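Local coordinates for protein mini spindles (Drosophila melanogaster, PDB 5VJC) that probably binds tubulin through its TOG domains, built of HEAT repeats, and so promotes microtubule dynamics and mitotic spindle formation, at residues 183-186 with 187-190; 221-224 with 225-228. All coordinates share one frame; numbering follows the deposited sequence.

Contact 1: residues 183-186 with 187-190; sequences KNAR and QRTE
The main chain passes from the turn at Lys-183 and Asn-184 into the first turns of helix 185-202, where Arg-188, Thr-189 and Glu-190 each donate N to the carbonyl four residues back, on Asn-184, Ala-185 and Arg-186. Asn-184 is the N-cap. Its amide, swung by chi1 of -175° to lie beside its own carbonyl carbon, lets Asn-184 OD1 accept from Gln-187 N at 3.0 Å, the N lying 30° out of the amide plane, and weakly from Arg-186 N. This side-chain N-cap starts helix 185-202 of the HEAT-repeat TOG domain after the turn that follows helix 169-178. Arg-188 doubles back along the same turn: bent at chi3 (-62°), it lays one guanidinium face over Ala-185 CA, with NH2 3.6 Å from Ala-185 CB, while NH1 gives a weak bond of 3.1 Å to Lys-183 O. A water bridges NH2 to that same carbonyl, and NH1 also bonds Ser-182 O. A leucine in place of Arg-188 would probably leave the Lys-183 carbonyl without this direct donor and Asp-221 without its salt-bridge partner. On Ala-185 O, Thr-189 OG1 donates at 2.8 Å from the opposite face of the carbonyl plane to Thr-189 N.

Contact 2: residues 221-224 with 225-228; sequences DRDN and SVRN
Arg-227 NH2 meets Asn-224 OD1 at 2.6 Å in a nearly straight bond (166°). The oxygen lies in the guanidinium plane, at its edge, but the donor stands well above the amide plane, and the amide and guanidinium planes are 76° apart although the side chains run side by side. A water accepts from Arg-227 NE at 2.6 Å and sits at the same guanidinium edge, also within bonding range of Asn-224 OD1 and Asp-221 O. The bend at chi3 (50°) turns the guanidinium of Arg-227 so that NH2 comes to Asn-224 OD1. One step out, Asp-223 is the N-cap of helix 224-241: Asp-223 OD1 takes Ser-225 N at 3.0 Å on its anti side, but tilted well out of the carboxylate plane, and Val-226 N weakly, while its carbonyl receives Arg-227 N at 3.1 Å. Ahead of the cap, Asp-221 closes an Asx turn, OD1 accepting from Asp-223 N at 2.8 Å, which helps to fix the residue that caps the helix. The carboxylate of Asp-221 also rests against the buried Val-226, CG 3.6 Å from both CB and CG1. Its OD2 has a salt-bridge partner on helix 185-202, and Met-259 of helix 254-264 packs against the Arg-227 side chain.

In the fold
Contact 1 comes first along the chain, at the start of helix 185-202; contact 2 follows at the start of helix 224-241, with helix 209-217 between them. Their centres are about 9 Å apart, so two helix N-termini lie next to each other within the TOG domain. The salt bridge from Arg-188 NH2 to Asp-221 OD2 (3.2 Å) ties the first helix to the loop ahead of the second, and Val-226 CG2 packs on Thr-189 OG1 at 3.3 Å. Two helices that are neighbours in space but separated in sequence by helix 209-217 are thereby joined near their N-terminal ends, as in the side-by-side helix packing of a HEAT-repeat domain.

Contact 1: residues 183-186 with 187-190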
ATOM      1  N   LYS A 183      -5.354  12.638  -9.207  1.00 36.45           N
ATOM      2  CA  LYS A 183      -5.777  14.023  -9.351  1.00 40.36           C
ATOM      3  C   LYS A 183      -5.465  14.806  -8.073  1.00 37.40           C
ATOM      4  O   LYS A 183      -5.475  16.039  -8.070  1.00 40.25           O
ATOM      5  CB  LYS A 183      -7.274  14.113  -9.690  1.00 41.50           C
ATOM      6  CG  LYS A 183      -7.679  13.373 -10.976  1.00 50.49           C
ATOM      7  CD  LYS A 183      -8.408  12.071 -10.675  1.00 58.37           C
ATOM      8  CE  LYS A 183      -8.835  11.313 -11.935  1.00 58.98           C
ATOM      9  NZ  LYS A 183      -9.136   9.878 -11.636  1.00 63.73           N
ATOM     10  N   ASN A 184      -5.190  14.088  -6.989  1.00 30.77           N
ATOM     11  CA  ASN A 184      -4.899  14.718  -5.706  1.00 33.14           C
ATOM     12  C   ASN A 184      -3.411  15.087  -5.591  1.00 35.27           C
ATOM     13  O   ASN A 184      -2.543  14.226  -5.744  1.00 32.63           O
ATOM     14  CB  ASN A 184      -5.311  13.788  -4.559  1.00 31.34           C
ATOM     15  CG  ASN A 184      -5.156  14.434  -3.188  1.00 36.75           C
ATOM     16  OD1 ASN A 184      -4.055  14.742  -2.754  1.00 41.07           O
ATOM     17  ND2 ASN A 184      -6.270  14.637  -2.501  1.00 47.21           N
ATOM     18  N   ALA A 185      -3.117  16.353  -5.305  1.00 29.19           N
ATOM     19  CA  ALA A 185      -1.732  16.807  -5.305  1.00 36.85           C
ATOM     20  C   ALA A 185      -0.945  16.259  -4.117  1.00 29.99           C
ATOM     21  O   ALA A 185       0.233  16.003  -4.247  1.00 25.90           O
ATOM     22  CB  ALA A 185      -1.658  18.337  -5.324  1.00 37.53           C
ATOM     23  N   ARG A 186      -1.586  16.086  -2.967  1.00 32.10           N
ATOM     24  CA  ARG A 186      -0.871  15.520  -1.827  1.00 33.55           C
ATOM     25  C   ARG A 186      -0.486  14.066  -2.106  1.00 31.62           C
ATOM     26  O   ARG A 186       0.597  13.630  -1.712  1.00 29.03           O
ATOM     27  CB  ARG A 186      -1.695  15.596  -0.539  1.00 33.41           C
ATOM     28  CG  ARG A 186      -0.843  15.314   0.702  1.00 36.45           C
ATOM     29  CD  ARG A 186      -1.607  15.476   2.031  1.00 40.52           C
ATOM     30  NE  ARG A 186      -2.439  16.679   2.094  1.00 49.49           N
ATOM     31  CZ  ARG A 186      -3.767  16.669   1.950  1.00 49.17           C
ATOM     32  NH1 ARG A 186      -4.402  15.520   1.739  1.00 41.87           N
ATOM     33  NH2 ARG A 186      -4.459  17.801   2.016  1.00 53.78           N
ATOM     34  N   GLN A 187      -1.380  13.316  -2.767  1.00 29.05           N
ATOM     35  CA  GLN A 187      -1.061  11.953  -3.191  1.00 27.58           C
ATOM     36  C   GLN A 187       0.160  11.951  -4.099  1.00 27.64           C
ATOM     37  O   GLN A 187       1.086  11.167  -3.889  1.00 24.45           O
ATOM     38  CB  GLN A 187      -2.245  11.299  -3.917  1.00 28.24           C
ATOM     39  CG  GLN A 187      -2.036   9.838  -4.261  1.00 32.76           C
ATOM     40  CD  GLN A 187      -1.985   8.943  -3.032  1.00 28.41           C
ATOM     41  OE1 GLN A 187      -2.212   9.395  -1.911  1.00 28.07           O
ATOM     42  NE2 GLN A 187      -1.685   7.664  -3.242  1.00 29.49           N
ATOM     43  N   ARG A 188       0.172  12.835  -5.100  1.00 23.79           N
ATOM     44  CA  ARG A 188       1.328  12.900  -6.008  1.00 25.25           C
ATOM     45  C   ARG A 188       2.604  13.251  -5.234  1.00 25.81           C
ATOM     46  O   ARG A 188       3.646  12.621  -5.417  1.00 23.71           O
ATOM     47  CB  ARG A 188       1.089  13.903  -7.143  1.00 29.67           C
ATOM     48  CG  ARG A 188      -0.087  13.523  -8.055  1.00 29.33           C
ATOM     49  CD  ARG A 188      -0.063  14.277  -9.386  1.00 32.38           C
ATOM     50  NE  ARG A 188      -0.172  15.725  -9.235  1.00 33.82           N
ATOM     51  CZ  ARG A 188      -1.308  16.365  -8.971  1.00 38.34           C
ATOM     52  NH1 ARG A 188      -2.440  15.680  -8.818  1.00 36.62           N
ATOM     53  NH2 ARG A 188      -1.324  17.692  -8.856  1.00 35.80           N
ATOM     54  N   THR A 189       2.506  14.221  -4.331  1.00 29.87           N
ATOM     55  CA  THR A 189       3.659  14.629  -3.533  1.00 28.23           C
ATOM     56  C   THR A 189       4.221  13.490  -2.671  1.00 29.19           C
ATOM     57  O   THR A 189       5.433  13.257  -2.657  1.00 27.81           O
ATOM     58  CB  THR A 189       3.315  15.807  -2.621  1.00 27.91           C
ATOM     59  OG1 THR A 189       2.780  16.872  -3.418  1.00 35.58           O
ATOM     60  CG2 THR A 189       4.552  16.293  -1.870  1.00 32.81           C
ATOM     61  N   GLU A 190       3.349  12.790  -1.954  1.00 24.40           N
ATOM     62  CA  GLU A 190       3.810  11.752  -1.033  1.00 27.96           C
ATOM     63  C   GLU A 190       4.346  10.538  -1.785  1.00 24.44           C
ATOM     64  O   GLU A 190       5.323   9.913  -1.357  1.00 25.46           O
ATOM     65  CB  GLU A 190       2.680  11.338  -0.073  1.00 24.44           C
ATOM     66  CG  GLU A 190       2.283  12.434   0.933  1.00 28.92           C
ATOM     67  CD  GLU A 190       3.403  12.760   1.935  1.00 30.84           C
ATOM     68  OE1 GLU A 190       4.390  11.998   1.995  1.00 29.62           O
ATOM     69  OE2 GLU A 190       3.287  13.773   2.658  1.00 34.42           O
TER
HETATM   70  O   HOH W   1      -4.082  18.646  -9.082  1.00 53.91           O

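Contact 2: residues 221-224 with 225-228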
ATOM      1  N   ASP A 221       4.574  20.617 -12.448  1.00 51.30           N
ATOM      2  CA  ASP A 221       3.293  20.683 -11.745  1.00 48.90           C
ATOM      3  C   ASP A 221       3.069  22.082 -11.176  1.00 50.06           C
ATOM      4  O   ASP A 221       4.015  22.743 -10.754  1.00 50.76           O
ATOM      5  CB  ASP A 221       3.234  19.643 -10.623  1.00 41.44           C
ATOM      6  CG  ASP A 221       1.817  19.371 -10.154  1.00 42.27           C
ATOM      7  OD1 ASP A 221       1.275  20.178  -9.367  1.00 44.29           O
ATOM      8  OD2 ASP A 221       1.246  18.349 -10.570  1.00 37.65           O
ATOM      9  N   ARG A 222       1.820  22.536 -11.171  1.00 65.57           N
ATOM     10  CA  ARG A 222       1.523  23.877 -10.679  1.00 68.85           C
ATOM     11  C   ARG A 222       1.598  23.917  -9.162  1.00 70.64           C
ATOM     12  O   ARG A 222       2.005  24.928  -8.578  1.00 71.05           O
ATOM     13  CB  ARG A 222       0.149  24.348 -11.158  1.00 75.98           C
ATOM     14  CG  ARG A 222       0.223  25.513 -12.136  1.00 85.38           C
ATOM     15  CD  ARG A 222      -1.079  25.710 -12.902  1.00 94.60           C
ATOM     16  NE  ARG A 222      -0.829  26.253 -14.235  1.00105.38           N
ATOM     17  CZ  ARG A 222      -1.745  26.846 -14.996  1.00109.24           C
ATOM     18  NH1 ARG A 222      -2.989  26.990 -14.559  1.00111.05           N
ATOM     19  NH2 ARG A 222      -1.413  27.303 -16.196  1.00108.04           N
ATOM     20  N   ASP A 223       1.211  22.810  -8.531  1.00 56.95           N
ATOM     21  CA  ASP A 223       1.293  22.687  -7.082  1.00 49.78           C
ATOM     22  C   ASP A 223       2.754  22.654  -6.660  1.00 49.87           C
ATOM     23  O   ASP A 223       3.515  21.770  -7.074  1.00 50.40           O
ATOM     24  CB  ASP A 223       0.552  21.431  -6.603  1.00 49.65           C
ATOM     25  CG  ASP A 223       0.408  21.378  -5.097  1.00 49.46           C
ATOM     26  OD1 ASP A 223       1.394  21.027  -4.414  1.00 50.95           O
ATOM     27  OD2 ASP A 223      -0.695  21.685  -4.598  1.00 54.70           O
ATOM     28  N   ASN A 224       3.146  23.620  -5.834  1.00 46.41           N
ATOM     29  CA  ASN A 224       4.544  23.777  -5.443  1.00 46.19           C
ATOM     30  C   ASN A 224       5.101  22.590  -4.646  1.00 41.05           C
ATOM     31  O   ASN A 224       6.305  22.364  -4.628  1.00 42.36           O
ATOM     32  CB  ASN A 224       4.726  25.064  -4.629  1.00 51.50           C
ATOM     33  CG  ASN A 224       4.529  26.331  -5.469  1.00 58.72           C
ATOM     34  OD1 ASN A 224       4.972  26.403  -6.617  1.00 55.83           O
ATOM     35  ND2 ASN A 224       3.871  27.338  -4.888  1.00 49.84           N
ATOM     36  N   SER A 225       4.232  21.837  -3.981  1.00 44.11           N
ATOM     37  CA  SER A 225       4.704  20.696  -3.203  1.00 42.03           C
ATOM     38  C   SER A 225       5.044  19.526  -4.116  1.00 37.24           C
ATOM     39  O   SER A 225       5.987  18.773  -3.859  1.00 35.67           O
ATOM     40  CB  SER A 225       3.666  20.281  -2.162  1.00 40.59           C
ATOM     41  OG  SER A 225       3.620  21.231  -1.104  1.00 49.75           O
ATOM     42  N   VAL A 226       4.278  19.382  -5.190  1.00 31.62           N
ATOM     43  CA  VAL A 226       4.549  18.346  -6.168  1.00 29.97           C
ATOM     44  C   VAL A 226       5.854  18.656  -6.904  1.00 35.59           C
ATOM     45  O   VAL A 226       6.697  17.774  -7.108  1.00 31.88           O
ATOM     46  CB  VAL A 226       3.395  18.204  -7.178  1.00 29.66           C
ATOM     47  CG1 VAL A 226       3.675  17.081  -8.151  1.00 28.26           C
ATOM     48  CG2 VAL A 226       2.062  17.947  -6.442  1.00 29.04           C
ATOM     49  N   ARG A 227       6.014  19.914  -7.311  1.00 37.11           N
ATOM     50  CA  ARG A 227       7.239  20.334  -7.984  1.00 41.69           C
ATOM     51  C   ARG A 227       8.481  20.065  -7.125  1.00 34.98           C
ATOM     52  O   ARG A 227       9.446  19.477  -7.610  1.00 39.42           O
ATOM     53  CB  ARG A 227       7.163  21.828  -8.362  1.00 46.32           C
ATOM     54  CG  ARG A 227       8.478  22.407  -8.900  1.00 52.11           C
ATOM     55  CD  ARG A 227       8.321  23.844  -9.416  1.00 62.53           C
ATOM     56  NE  ARG A 227       7.636  24.716  -8.458  1.00 66.28           N
ATOM     57  CZ  ARG A 227       8.235  25.331  -7.443  1.00 67.02           C
ATOM     58  NH1 ARG A 227       9.536  25.165  -7.242  1.00 65.58           N
ATOM     59  NH2 ARG A 227       7.529  26.105  -6.620  1.00 64.93           N
ATOM     60  N   ASN A 228       8.458  20.497  -5.860  1.00 35.36           N
ATOM     61  CA  ASN A 228       9.599  20.292  -4.965  1.00 35.43           C
ATOM     62  C   ASN A 228       9.880  18.792  -4.745  1.00 35.56           C
ATOM     63  O   ASN A 228      11.031  18.385  -4.620  1.00 35.68           O
ATOM     64  CB  ASN A 228       9.384  20.994  -3.607  1.00 38.38           C
ATOM     65  CG  ASN A 228       9.274  22.530  -3.734  1.00 52.10           C
ATOM     66  OD1 ASN A 228       9.755  23.126  -4.701  1.00 54.00           O
ATOM     67  ND2 ASN A 228       8.635  23.164  -2.753  1.00 44.79           N
TER
HETATM   68  O   HOH W   2       5.199  24.944  -9.409  1.00 54.05           O